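Local coordinates for putative 2OG-Fe(II) oxygenase family protein (Caulobacter crescentus CB15, PDB 3OOX) that probably acts as an iron(II)-dependent 2-oxoglutarate oxygenase, forming ethylene from 2-oxoglutarate and oxidising arginine with release of succinate, at residues I7-F12 and F35-D40; L201-G206 and I220-G225; G232-R237 and D299-Q304; E236-N241 and S273-K278. All coordinates share one frame; numbering follows the deposited sequence.

Interaction 1: I7-F12 and F35-D40; sequences IDPVSF and FAVLSD
Val10 and Ser11 run parallel to Leu38 and Ser39, a short edge strand laid on strand 35-39, with Val10 N giving its hydrogen to Val37 O (2.8 Å) and Val10 O taking one from Ser39 N (3.0 Å). Phe12 N carries the ladder one step further, to Ser39 O. At the other end the chains have drawn apart, and a water fills the step, donating to Asp8 O and accepting from Val37 N. Val37 is wedged among the side chains there: its CG1 lies beside Pro9 CB, and its CG2 meets Ile7 CG2 at 3.8 Å. Ile7 CD1 reaches on to Phe35 CB (3.6 Å), the two side chains crossing at about a right angle. On the face that carries Leu38, the CD1 branch fits between Val10 O and Phe12 CB; Leu38 also touches Phe22 of helix 19-33 and Met141 of helix 127-152. Phe12 has CG swung away from its own N (chi1 -176°), which leaves Asp40 O at the ring edge, in its plane. Ser11 OG, also anti (chi1 178°), donates to Asp40 OD2 at 2.6 Å on the lone pair facing away from OD1; Ser11 OG also caps a backbone N at the turn into helix 13-17. With an alanine here, Asp40 OD2 would probably be left without this donor and the turn without its cap. Strand 10-11 edges the larger sheet of the double-stranded beta-helix (jelly-roll) core; its pairing is made by backbone hydrogen bonds, and the Ser11-Asp40 bond adds a side-chain tie where both strands finish.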
loop_
_atom_site.group_PDB
_atom_site.type_symbol
_atom_site.label_atom_id
_atom_site.label_comp_id
_atom_site.label_asym_id
_atom_site.label_seq_id
_atom_site.Cartn_x
_atom_site.Cartn_y
_atom_site.Cartn_z
ATOM N N ILE A 7 15.963 3.751 7.702
ATOM C CA ILE A 7 14.893 3.784 8.698
ATOM C C ILE A 7 14.935 2.536 9.573
ATOM O O ILE A 7 14.738 1.424 9.077
ATOM C CB ILE A 7 13.519 3.844 8.027
ATOM C CG1 ILE A 7 13.387 5.106 7.156
ATOM C CG2 ILE A 7 12.399 3.819 9.085
ATOM C CD1 ILE A 7 12.013 5.274 6.488
ATOM N N ASP A 8 15.171 2.735 10.867
ATOM C CA ASP A 8 15.343 1.632 11.817
ATOM C C ASP A 8 13.986 0.999 12.125
ATOM O O ASP A 8 13.005 1.729 12.296
ATOM C CB ASP A 8 15.946 2.145 13.129
ATOM C CG ASP A 8 17.367 2.706 12.966
ATOM O OD1 ASP A 8 18.097 2.284 12.042
ATOM O OD2 ASP A 8 17.752 3.559 13.794
ATOM N N PRO A 9 13.913 -0.346 12.157
ATOM C CA PRO A 9 12.627 -0.972 12.484
ATOM C C PRO A 9 12.170 -0.718 13.925
ATOM O O PRO A 9 13.012 -0.543 14.835
ATOM C CB PRO A 9 12.856 -2.466 12.233
ATOM C CG PRO A 9 14.157 -2.578 11.521
ATOM C CD PRO A 9 14.925 -1.323 11.721
ATOM N N VAL A 10 10.858 -0.673 14.094
ATOM C CA VAL A 10 10.189 -0.610 15.395
ATOM C C VAL A 10 9.493 -1.957 15.569
ATOM O O VAL A 10 8.744 -2.381 14.719
ATOM C CB VAL A 10 9.166 0.533 15.458
ATOM C CG1 VAL A 10 8.393 0.568 16.826
ATOM C CG2 VAL A 10 9.836 1.895 15.191
ATOM N N SER A 11 9.774 -2.664 16.671
ATOM C CA SER A 11 9.210 -3.985 16.864
ATOM C C SER A 11 7.722 -3.933 17.219
ATOM O O SER A 11 7.337 -3.261 18.168
ATOM C CB SER A 11 9.949 -4.750 17.973
ATOM O OG SER A 11 9.333 -6.009 18.154
ATOM N N PHE A 12 6.941 -4.705 16.478
ATOM C CA PHE A 12 5.538 -4.912 16.787
ATOM C C PHE A 12 5.354 -5.527 18.192
ATOM O O PHE A 12 4.278 -5.421 18.751
ATOM C CB PHE A 12 4.855 -5.750 15.705
ATOM C CG PHE A 12 3.385 -5.917 15.924
ATOM C CD1 PHE A 12 2.527 -4.828 15.819
ATOM C CD2 PHE A 12 2.860 -7.131 16.278
ATOM C CE1 PHE A 12 1.159 -4.972 16.046
ATOM C CE2 PHE A 12 1.496 -7.272 16.531
ATOM C CZ PHE A 12 0.660 -6.205 16.404
ATOM N N PHE A 35 7.256 7.305 6.253
ATOM C CA PHE A 35 7.478 5.853 6.202
ATOM C C PHE A 35 7.877 5.357 7.585
ATOM O O PHE A 35 8.537 6.080 8.326
ATOM C CB PHE A 35 8.614 5.477 5.239
ATOM C CG PHE A 35 8.183 5.285 3.795
ATOM C CD1 PHE A 35 7.992 6.381 2.964
ATOM C CD2 PHE A 35 7.974 4.025 3.267
ATOM C CE1 PHE A 35 7.595 6.223 1.671
ATOM C CE2 PHE A 35 7.614 3.863 1.948
ATOM C CZ PHE A 35 7.431 4.980 1.148
ATOM N N ALA A 36 7.547 4.097 7.872
ATOM C CA ALA A 36 8.046 3.393 9.050
ATOM C C ALA A 36 8.295 1.948 8.681
ATOM O O ALA A 36 7.705 1.426 7.730
ATOM C CB ALA A 36 7.049 3.492 10.191
ATOM N N VAL A 37 9.171 1.300 9.446
ATOM C CA VAL A 37 9.473 -0.103 9.258
ATOM C C VAL A 37 9.081 -0.815 10.533
ATOM O O VAL A 37 9.542 -0.423 11.619
ATOM C CB VAL A 37 10.973 -0.356 8.962
ATOM C CG1 VAL A 37 11.249 -1.873 8.810
ATOM C CG2 VAL A 37 11.406 0.443 7.696
ATOM N N LEU A 38 8.252 -1.840 10.384
ATOM C CA LEU A 38 7.671 -2.605 11.497
ATOM C C LEU A 38 8.213 -4.031 11.453
ATOM O O LEU A 38 8.002 -4.759 10.491
ATOM C CB LEU A 38 6.147 -2.615 11.393
ATOM C CG LEU A 38 5.398 -3.350 12.498
ATOM C CD1 LEU A 38 5.506 -2.522 13.733
ATOM C CD2 LEU A 38 3.935 -3.503 12.126
ATOM N N SER A 39 8.941 -4.423 12.504
ATOM C CA SER A 39 9.511 -5.770 12.607
ATOM C C SER A 39 8.672 -6.629 13.564
ATOM O O SER A 39 7.769 -6.115 14.237
ATOM C CB SER A 39 10.941 -5.659 13.097
ATOM O OG SER A 39 10.981 -5.047 14.370
ATOM N N ASP A 40 8.929 -7.934 13.559
ATOM C CA ASP A 40 8.328 -8.877 14.511
ATOM C C ASP A 40 6.791 -8.875 14.442
ATOM O O ASP A 40 6.120 -8.877 15.477
ATOM C CB ASP A 40 8.785 -8.582 15.945
ATOM C CG ASP A 40 10.278 -8.630 16.120
ATOM O OD1 ASP A 40 10.944 -9.468 15.460
ATOM O OD2 ASP A 40 10.786 -7.829 16.939
HETATM O O HOH W 1 10.331 2.889 11.547
#

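Interaction 2: L201-G206 and I220-G225; sequences LGAEEG and INPPPG. With EDO (1,2-ethanediol), chain F.
Asn221 and Glu205 meet because Asn221 swings CG away from its own N (chi1 -170°), while Glu205 bends back at its second torsion (chi2 -59°). The result is a two-point grip. Asn221 OD1 accepts from Glu205 N at 2.6 Å, with the donor in the carbonyl plane, and Asn221 ND2 donates to Glu205 OE2 at 2.8 Å. The second bond leaves within the amide plane but arrives from above the carboxylate, the two flat groups standing 81° apart. Glu205 sits inside a type II beta turn running from Ala203 to Gly206, closed by Gly206 N to Ala203 O, so the asparagine takes up an N-H that the turn itself does not use. A water donates to both Ala203 O and Ile220 O, bridging the two backbones beside this grip. Pro222 packs against the turn: its CG lies 3.9 Å from Ala203 CB, and Pro222 O lies 3.2 Å from Glu204 CB. Glu204 then turns along the proline run, and its OE2 accepts from an ethanediol hydroxyl, O1, at 2.7 Å. The same O1 takes the hydrogen of Gly225 N in a nearly straight bond (2.6 Å), so the diol, probably left from crystallisation, bridges Glu204 OE2 and Gly225 N. These loops follow strand 197-201 and precede strand 227-231, neighbours in the main sheet of the jelly roll. Since three prolines in a row have no N-H to offer, the linker is held here largely through the side-chain amide of Asn221, carbonyl oxygens, solvent and the N-H of Gly225.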
loop_
_atom_site.group_PDB
_atom_site.type_symbol
_atom_site.label_atom_id
_atom_site.label_comp_id
_atom_site.label_asym_id
_atom_site.label_seq_id
_atom_site.Cartn_x
_atom_site.Cartn_y
_atom_site.Cartn_z
ATOM N N LEU A 201 4.882 -6.018 2.577
ATOM C CA LEU A 201 5.743 -7.141 2.923
ATOM C C LEU A 201 6.914 -7.312 1.939
ATOM O O LEU A 201 6.855 -6.837 0.801
ATOM C CB LEU A 201 4.955 -8.443 2.911
ATOM C CG LEU A 201 3.845 -8.541 3.944
ATOM C CD1 LEU A 201 2.813 -9.632 3.473
ATOM C CD2 LEU A 201 4.402 -8.799 5.352
ATOM N N GLY A 202 7.953 -8.018 2.368
ATOM C CA GLY A 202 8.977 -8.544 1.449
ATOM C C GLY A 202 9.892 -7.537 0.796
ATOM O O GLY A 202 10.468 -7.833 -0.258
ATOM N N ALA A 203 10.076 -6.376 1.409
ATOM C CA ALA A 203 10.922 -5.334 0.826
ATOM C C ALA A 203 12.435 -5.540 1.019
ATOM O O ALA A 203 13.239 -4.749 0.519
ATOM C CB ALA A 203 10.507 -3.958 1.366
ATOM N N GLU A 204 12.835 -6.577 1.761
ATOM C CA GLU A 204 14.252 -6.840 1.951
ATOM C C GLU A 204 14.956 -6.951 0.586
ATOM O O GLU A 204 14.501 -7.673 -0.308
ATOM C CB GLU A 204 14.483 -8.091 2.819
ATOM C CG GLU A 204 13.881 -9.385 2.304
ATOM C CD GLU A 204 12.463 -9.659 2.807
ATOM O OE1 GLU A 204 11.714 -8.710 3.124
ATOM O OE2 GLU A 204 12.070 -10.839 2.822
ATOM N N GLU A 205 16.045 -6.190 0.448
ATOM C CA GLU A 205 16.866 -6.145 -0.780
ATOM C C GLU A 205 16.024 -5.907 -2.033
ATOM O O GLU A 205 16.341 -6.403 -3.122
ATOM C CB GLU A 205 17.696 -7.430 -0.925
ATOM C CG GLU A 205 18.645 -7.689 0.256
ATOM C CD GLU A 205 19.656 -6.566 0.466
ATOM O OE1 GLU A 205 20.127 -5.983 -0.534
ATOM O OE2 GLU A 205 19.981 -6.270 1.637
ATOM N N GLY A 206 14.955 -5.131 -1.871
ATOM C CA GLY A 206 14.034 -4.847 -2.977
ATOM C C GLY A 206 14.252 -3.554 -3.720
ATOM O O GLY A 206 13.504 -3.287 -4.661
ATOM N N ILE A 220 15.318 2.167 1.761
ATOM C CA ILE A 220 14.533 1.483 2.780
ATOM C C ILE A 220 14.724 0.012 2.483
ATOM O O ILE A 220 14.130 -0.551 1.565
ATOM C CB ILE A 220 13.040 1.883 2.790
ATOM C CG1 ILE A 220 12.901 3.399 2.969
ATOM C CG2 ILE A 220 12.318 1.153 3.922
ATOM C CD1 ILE A 220 11.474 3.873 2.935
ATOM N N ASN A 221 15.610 -0.595 3.278
ATOM C CA ASN A 221 16.076 -1.956 3.053
ATOM C C ASN A 221 15.946 -2.754 4.337
ATOM O O ASN A 221 16.937 -2.930 5.080
ATOM C CB ASN A 221 17.527 -1.990 2.579
ATOM C CG ASN A 221 17.926 -3.369 2.105
ATOM O OD1 ASN A 221 17.063 -4.186 1.768
ATOM N ND2 ASN A 221 19.238 -3.641 2.063
ATOM N N PRO A 222 14.736 -3.225 4.633
ATOM C CA PRO A 222 14.564 -3.833 5.958
ATOM C C PRO A 222 15.076 -5.265 6.003
ATOM O O PRO A 222 15.288 -5.884 4.968
ATOM C CB PRO A 222 13.046 -3.845 6.124
ATOM C CG PRO A 222 12.546 -4.038 4.726
ATOM C CD PRO A 222 13.470 -3.228 3.866
ATOM N N PRO A 223 15.247 -5.807 7.216
ATOM C CA PRO A 223 15.457 -7.244 7.298
ATOM C C PRO A 223 14.200 -7.984 6.889
ATOM O O PRO A 223 13.134 -7.377 6.795
ATOM C CB PRO A 223 15.736 -7.497 8.794
ATOM C CG PRO A 223 15.440 -6.260 9.506
ATOM C CD PRO A 223 15.114 -5.164 8.529
ATOM N N PRO A 224 14.294 -9.290 6.651
ATOM C CA PRO A 224 13.136 -10.130 6.391
ATOM C C PRO A 224 12.114 -10.086 7.536
ATOM O O PRO A 224 12.475 -9.693 8.650
ATOM C CB PRO A 224 13.741 -11.531 6.224
ATOM C CG PRO A 224 15.133 -11.314 5.936
ATOM C CD PRO A 224 15.546 -10.076 6.625
ATOM N N GLY A 225 10.881 -10.480 7.235
ATOM C CA GLY A 225 9.793 -10.529 8.219
ATOM C C GLY A 225 9.386 -9.173 8.745
ATOM O O GLY A 225 9.026 -9.033 9.926
HETATM C C1 EDO F . 9.684 -12.177 4.030
HETATM O O1 EDO F . 10.240 -11.069 4.770
HETATM C C2 EDO F . 9.351 -13.382 4.908
HETATM O O2 EDO F . 10.421 -13.702 5.819
HETATM O O HOH W 2 13.857 -2.287 -0.444
HETATM O O HOH W 3 10.805 -7.513 5.347
#

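Interaction 3: G232-R237 and D299-Q304; sequences GDMLER and DEFLQQ. With EDO (1,2-ethanediol), chain G.
Asp233 opens the helix-helix packing between helix 233-238, just after a strand of the main sheet, and the C-terminal helix 298-309; the axes of 233-237 and 299-304 come within 11.2 Å, their directions 122° apart. Phe301 carries the contact, its ring reaching three residues of the other helix. Asp233 CB meets the ring at its edge, in plane, 3.8 Å from Phe301 CZ. Asp233 OD1 bonds Ser245, and OD2 makes a salt bridge with Arg305 of the same C-terminal helix, a polar tie beside the apolar one. Met234, a selenomethionine, comes next. With CG beside its backbone N (chi1 -74°), that carbon lies 3.6 Å from Phe301 CD2, and the chain runs on, extended, past the phenylalanine in the opposite direction; the approach of Met234 CE to Leu302 CB is doubtful, because the side chain has two conformers. One turn later Arg237 passes the far rim of the same ring, its CD 3.7 Å from Phe301 CE1, with the guanidinium plane 79° from the ring plane. Beyond the ring the arginine spans to an ethanediol, probably from the crystallisation liquor: NH1 donates to its O2 and NH2 to its O1 (2.8 Å), the diol lying along the guanidinium edge. The diol then links the two helices, since its O2 donates to Gln304 OE1 at 2.7 Å.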
loop_
_atom_site.group_PDB
_atom_site.type_symbol
_atom_site.label_atom_id
_atom_site.label_comp_id
_atom_site.label_asym_id
_atom_site.label_seq_id
_atom_site.Cartn_x
_atom_site.Cartn_y
_atom_site.Cartn_z
ATOM N N GLY A 232 -0.369 7.856 3.092
ATOM C CA GLY A 232 -0.897 8.256 1.802
ATOM C C GLY A 232 -1.600 9.599 1.882
ATOM O O GLY A 232 -1.823 10.148 2.985
ATOM N N ASP A 233 -2.016 10.094 0.723
ATOM C CA ASP A 233 -2.514 11.441 0.640
ATOM C C ASP A 233 -3.778 11.656 1.492
ATOM O O ASP A 233 -3.961 12.788 1.963
ATOM C CB ASP A 233 -2.856 11.810 -0.801
ATOM C CG ASP A 233 -1.638 11.957 -1.685
ATOM O OD1 ASP A 233 -0.487 11.988 -1.184
ATOM O OD2 ASP A 233 -1.847 12.041 -2.905
HETATM N N MSE A 234 -4.648 10.661 1.651
HETATM C CA MSE A 234 -5.864 10.854 2.460
HETATM C C MSE A 234 -5.502 11.200 3.896
HETATM O O MSE A 234 -6.114 12.089 4.506
HETATM C CB MSE A 234 -6.754 9.601 2.454
HETATM C CG MSE A 234 -7.501 9.349 1.181
HETATM SE SE MSE A 234 -8.399 7.613 1.191
HETATM C CE MSE A 234 -9.227 7.675 -0.537
ATOM N N LEU A 235 -4.509 10.504 4.461
ATOM C CA LEU A 235 -4.132 10.727 5.844
ATOM C C LEU A 235 -3.322 12.008 5.954
ATOM O O LEU A 235 -3.451 12.764 6.937
ATOM C CB LEU A 235 -3.366 9.515 6.360
ATOM C CG LEU A 235 -2.880 9.522 7.797
ATOM C CD1 LEU A 235 -4.001 9.865 8.789
ATOM C CD2 LEU A 235 -2.264 8.160 8.178
ATOM N N GLU A 236 -2.475 12.290 4.956
ATOM C CA GLU A 236 -1.766 13.572 4.902
ATOM C C GLU A 236 -2.778 14.716 4.979
ATOM O O GLU A 236 -2.591 15.666 5.781
ATOM C CB GLU A 236 -0.905 13.684 3.630
ATOM C CG GLU A 236 -0.183 15.022 3.477
ATOM C CD GLU A 236 0.560 15.111 2.165
ATOM O OE1 GLU A 236 -0.113 15.102 1.121
ATOM O OE2 GLU A 236 1.799 15.160 2.208
ATOM N N ARG A 237 -3.861 14.623 4.204
ATOM C CA ARG A 237 -4.849 15.705 4.176
ATOM C C ARG A 237 -5.580 15.824 5.517
ATOM O O ARG A 237 -5.743 16.942 6.052
ATOM C CB ARG A 237 -5.830 15.502 3.032
ATOM C CG ARG A 237 -6.969 16.510 3.012
ATOM C CD ARG A 237 -7.677 16.534 1.687
ATOM N NE ARG A 237 -8.837 17.426 1.767
ATOM C CZ ARG A 237 -9.359 18.099 0.753
ATOM N NH1 ARG A 237 -8.833 18.042 -0.475
ATOM N NH2 ARG A 237 -10.444 18.867 0.959
ATOM N N ASP A 299 -14.240 9.107 -0.890
ATOM C CA ASP A 299 -14.474 8.712 -2.266
ATOM C C ASP A 299 -14.371 9.903 -3.222
ATOM O O ASP A 299 -13.866 9.744 -4.349
ATOM C CB ASP A 299 -15.795 7.976 -2.478
ATOM C CG ASP A 299 -15.832 7.290 -3.816
ATOM O OD1 ASP A 299 -14.967 6.393 -4.026
ATOM O OD2 ASP A 299 -16.669 7.701 -4.655
ATOM N N GLU A 300 -14.850 11.069 -2.818
ATOM C CA GLU A 300 -14.717 12.298 -3.609
ATOM C C GLU A 300 -13.232 12.599 -3.863
ATOM O O GLU A 300 -12.834 12.996 -4.954
ATOM C CB GLU A 300 -15.389 13.497 -2.883
ATOM C CG GLU A 300 -16.954 13.528 -2.935
ATOM C CD GLU A 300 -17.675 14.425 -1.873
ATOM O OE1 GLU A 300 -17.062 15.172 -1.058
ATOM O OE2 GLU A 300 -18.936 14.393 -1.879
ATOM N N PHE A 301 -12.447 12.455 -2.808
ATOM C CA PHE A 301 -10.990 12.712 -2.862
ATOM C C PHE A 301 -10.306 11.696 -3.771
ATOM O O PHE A 301 -9.459 12.068 -4.583
ATOM C CB PHE A 301 -10.412 12.649 -1.467
ATOM C CG PHE A 301 -8.936 12.952 -1.391
ATOM C CD1 PHE A 301 -8.485 14.233 -1.414
ATOM C CD2 PHE A 301 -8.008 11.925 -1.302
ATOM C CE1 PHE A 301 -7.140 14.518 -1.318
ATOM C CE2 PHE A 301 -6.651 12.197 -1.208
ATOM C CZ PHE A 301 -6.227 13.501 -1.220
ATOM N N LEU A 302 -10.717 10.429 -3.647
ATOM C CA LEU A 302 -10.212 9.372 -4.507
ATOM C C LEU A 302 -10.477 9.708 -5.944
ATOM O O LEU A 302 -9.561 9.647 -6.784
ATOM C CB LEU A 302 -10.860 8.030 -4.149
ATOM C CG LEU A 302 -10.318 6.795 -4.848
ATOM C CD1 LEU A 302 -8.799 6.671 -4.698
ATOM C CD2 LEU A 302 -11.033 5.584 -4.294
ATOM N N GLN A 303 -11.714 10.061 -6.264
ATOM C CA GLN A 303 -12.056 10.364 -7.637
ATOM C C GLN A 303 -11.264 11.566 -8.142
ATOM O O GLN A 303 -10.803 11.563 -9.298
ATOM C CB GLN A 303 -13.532 10.647 -7.782
ATOM C CG GLN A 303 -14.437 9.439 -7.603
ATOM C CD GLN A 303 -15.876 9.808 -7.812
ATOM O OE1 GLN A 303 -16.238 10.339 -8.867
ATOM N NE2 GLN A 303 -16.710 9.563 -6.809
ATOM N N GLN A 304 -11.123 12.586 -7.300
ATOM C CA GLN A 304 -10.359 13.791 -7.662
ATOM C C GLN A 304 -8.890 13.436 -7.945
ATOM O O GLN A 304 -8.344 13.847 -8.964
ATOM C CB GLN A 304 -10.465 14.853 -6.555
ATOM C CG GLN A 304 -9.624 16.119 -6.822
ATOM C CD GLN A 304 -9.447 16.984 -5.597
ATOM O OE1 GLN A 304 -10.391 17.205 -4.842
ATOM N NE2 GLN A 304 -8.230 17.512 -5.409
HETATM C C1 EDO G . -11.433 20.973 -2.247
HETATM O O1 EDO G . -11.658 20.460 -0.928
HETATM C C2 EDO G . -10.092 20.487 -2.787
HETATM O O2 EDO G . -10.060 19.057 -2.883
#

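Interaction 4: E236-N241 and S273-K278; sequences ERLTNN and SDYEIK. With EDO (1,2-ethanediol), chain G.
Leu238 packs on Ile277 where helix 233-238 ends in a Schellman motif: Asn241 N reaches back to Glu236 O (2.8 Å) and Asn240 N to Arg237 O, with Asn240 at positive phi (51°) as the C-prime residue. Following Leu238 outward, its CB lies 4.0 Å from Ile277 CG2, a methyl that also sits over the leucine's own CA. CG is turned away from the backbone N (chi1 177°), and the fork beyond it is thereby thrown toward the other segment. CD1 makes the nearer approach, 3.3 Å from Lys278 O and 3.9 Å from Tyr275 OH. CD2 meets the same hydroxyl a little further off, so the tyrosine, crossing the leucine at about a right angle, brings its OH to both methyls. Arg237 adds the other flank: its CG touches Ile277 CG2 at 4.1 Å, the two side chains again nearly perpendicular. Strand 276-277 pairs through Ile277 with Ile296, so the helix end is seated on a small two-stranded sheet, while the side chain of Asn240 is bonded to Arg291 N and Pro289 O. An alanine in place of Arg237 would probably leave the water at Ile277 O without its guanidinium donor and uncover the flank of Ile277. That water lies at the guanidinium edge, in plane, accepting from Arg237 NE and donating to Ile277 O at 2.8 Å.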
loop_
_atom_site.group_PDB
_atom_site.type_symbol
_atom_site.label_atom_id
_atom_site.label_comp_id
_atom_site.label_asym_id
_atom_site.label_seq_id
_atom_site.Cartn_x
_atom_site.Cartn_y
_atom_site.Cartn_z
ATOM N N GLU A 236 -2.475 12.290 4.956
ATOM C CA GLU A 236 -1.766 13.572 4.902
ATOM C C GLU A 236 -2.778 14.716 4.979
ATOM O O GLU A 236 -2.591 15.666 5.781
ATOM C CB GLU A 236 -0.905 13.684 3.630
ATOM C CG GLU A 236 -0.183 15.022 3.477
ATOM C CD GLU A 236 0.560 15.111 2.165
ATOM O OE1 GLU A 236 -0.113 15.102 1.121
ATOM O OE2 GLU A 236 1.799 15.160 2.208
ATOM N N ARG A 237 -3.861 14.623 4.204
ATOM C CA ARG A 237 -4.849 15.705 4.176
ATOM C C ARG A 237 -5.580 15.824 5.517
ATOM O O ARG A 237 -5.743 16.942 6.052
ATOM C CB ARG A 237 -5.830 15.502 3.032
ATOM C CG ARG A 237 -6.969 16.510 3.012
ATOM C CD ARG A 237 -7.677 16.534 1.687
ATOM N NE ARG A 237 -8.837 17.426 1.767
ATOM C CZ ARG A 237 -9.359 18.099 0.753
ATOM N NH1 ARG A 237 -8.833 18.042 -0.475
ATOM N NH2 ARG A 237 -10.444 18.867 0.959
ATOM N N LEU A 238 -5.967 14.686 6.088
ATOM C CA LEU A 238 -6.642 14.697 7.389
ATOM C C LEU A 238 -5.817 15.411 8.453
ATOM O O LEU A 238 -6.372 16.145 9.281
ATOM C CB LEU A 238 -6.971 13.272 7.816
ATOM C CG LEU A 238 -7.617 13.106 9.199
ATOM C CD1 LEU A 238 -9.006 13.765 9.225
ATOM C CD2 LEU A 238 -7.702 11.612 9.574
ATOM N N THR A 239 -4.499 15.208 8.443
ATOM C CA THR A 239 -3.585 15.766 9.460
ATOM C C THR A 239 -3.026 17.140 9.109
ATOM O O THR A 239 -2.042 17.575 9.729
ATOM C CB THR A 239 -2.402 14.800 9.730
ATOM O OG1 THR A 239 -1.609 14.679 8.533
ATOM C CG2 THR A 239 -2.889 13.415 10.186
ATOM N N ASN A 240 -3.628 17.815 8.139
ATOM C CA ASN A 240 -3.139 19.138 7.710
ATOM C C ASN A 240 -1.647 19.091 7.413
ATOM O O ASN A 240 -0.873 20.029 7.709
ATOM C CB ASN A 240 -3.404 20.199 8.775
ATOM C CG ASN A 240 -3.489 21.590 8.190
ATOM O OD1 ASN A 240 -3.906 21.772 7.028
ATOM N ND2 ASN A 240 -3.143 22.595 9.000
ATOM N N ASN A 241 -1.269 17.976 6.785
ATOM C CA ASN A 241 0.118 17.714 6.344
ATOM C C ASN A 241 1.148 17.514 7.460
ATOM O O ASN A 241 2.340 17.456 7.194
ATOM C CB ASN A 241 0.557 18.775 5.309
ATOM C CG ASN A 241 -0.237 18.678 4.016
ATOM O OD1 ASN A 241 -1.444 18.734 4.025
ATOM N ND2 ASN A 241 0.457 18.493 2.900
ATOM N N SER A 273 -15.603 4.972 1.993
ATOM C CA SER A 273 -15.978 5.872 0.898
ATOM C C SER A 273 -16.750 7.107 1.347
ATOM O O SER A 273 -16.516 8.206 0.865
ATOM C CB SER A 273 -16.828 5.131 -0.111
ATOM O OG SER A 273 -16.064 4.150 -0.739
ATOM N N ASP A 274 -17.652 6.903 2.303
ATOM C CA ASP A 274 -18.453 7.971 2.861
ATOM C C ASP A 274 -17.875 8.718 4.068
ATOM O O ASP A 274 -18.573 9.557 4.680
ATOM C CB ASP A 274 -19.883 7.450 3.166
ATOM C CG ASP A 274 -19.925 6.279 4.155
ATOM O OD1 ASP A 274 -18.851 5.885 4.650
ATOM O OD2 ASP A 274 -21.065 5.802 4.489
ATOM N N TYR A 275 -16.618 8.441 4.419
ATOM C CA TYR A 275 -15.956 9.120 5.525
ATOM C C TYR A 275 -15.613 10.544 5.085
ATOM O O TYR A 275 -14.936 10.745 4.071
ATOM C CB TYR A 275 -14.683 8.404 5.932
ATOM C CG TYR A 275 -13.907 9.137 6.996
ATOM C CD1 TYR A 275 -14.447 9.347 8.242
ATOM C CD2 TYR A 275 -12.605 9.581 6.772
ATOM C CE1 TYR A 275 -13.755 9.999 9.223
ATOM C CE2 TYR A 275 -11.895 10.215 7.748
ATOM C CZ TYR A 275 -12.463 10.425 8.979
ATOM O OH TYR A 275 -11.743 11.078 9.972
ATOM N N GLU A 276 -16.107 11.534 5.835
ATOM C CA GLU A 276 -15.779 12.920 5.568
ATOM C C GLU A 276 -14.423 13.222 6.210
ATOM O O GLU A 276 -14.216 13.105 7.446
ATOM C CB GLU A 276 -16.839 13.880 6.124
ATOM C CG GLU A 276 -16.425 15.330 5.929
ATOM C CD GLU A 276 -17.452 16.344 6.454
ATOM O OE1 GLU A 276 -17.492 16.542 7.674
ATOM O OE2 GLU A 276 -18.175 16.927 5.647
ATOM N N ILE A 277 -13.475 13.567 5.339
ATOM C CA ILE A 277 -12.164 14.016 5.741
ATOM C C ILE A 277 -12.263 15.501 6.051
ATOM O O ILE A 277 -12.437 16.329 5.149
ATOM C CB ILE A 277 -11.070 13.754 4.638
ATOM C CG1 ILE A 277 -11.044 12.277 4.242
ATOM C CG2 ILE A 277 -9.698 14.259 5.090
ATOM C CD1 ILE A 277 -10.169 12.023 3.017
ATOM N N LYS A 278 -12.157 15.812 7.334
ATOM C CA LYS A 278 -12.230 17.170 7.853
ATOM C C LYS A 278 -11.011 17.385 8.753
ATOM O O LYS A 278 -10.700 16.575 9.628
ATOM C CB LYS A 278 -13.547 17.388 8.602
ATOM C CG LYS A 278 -13.639 18.750 9.281
ATOM C CD LYS A 278 -15.016 18.957 9.910
ATOM C CE LYS A 278 -15.139 20.364 10.484
ATOM N NZ LYS A 278 -14.158 20.611 11.591
HETATM C C1 EDO G . -11.433 20.973 -2.247
HETATM O O1 EDO G . -11.658 20.460 -0.928
HETATM C C2 EDO G . -10.092 20.487 -2.787
HETATM O O2 EDO G . -10.060 19.057 -2.883
HETATM O O HOH W 4 -10.406 17.836 4.005
#

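From the N terminus, interaction 1 closes first, a short loop of mostly helix that brings the edge strand onto strand 35-39. Interaction 2 follows in series, closing the excursion through strands 208-211 and 217-219 of the smaller sheet. The two touch through buried side chains, Phe35 and Val37 against Ile220 and Pro222, joining the N-terminal part to the oxygenase part. Interactions 3 and 4 both start on helix 233-238 and share Arg237; the 236-278 loop falls wholly within the span from 232 to 304. Together they fasten the C-terminal helix and the small sheet to that helix, on the opposite side of the chain's centre from interaction 2.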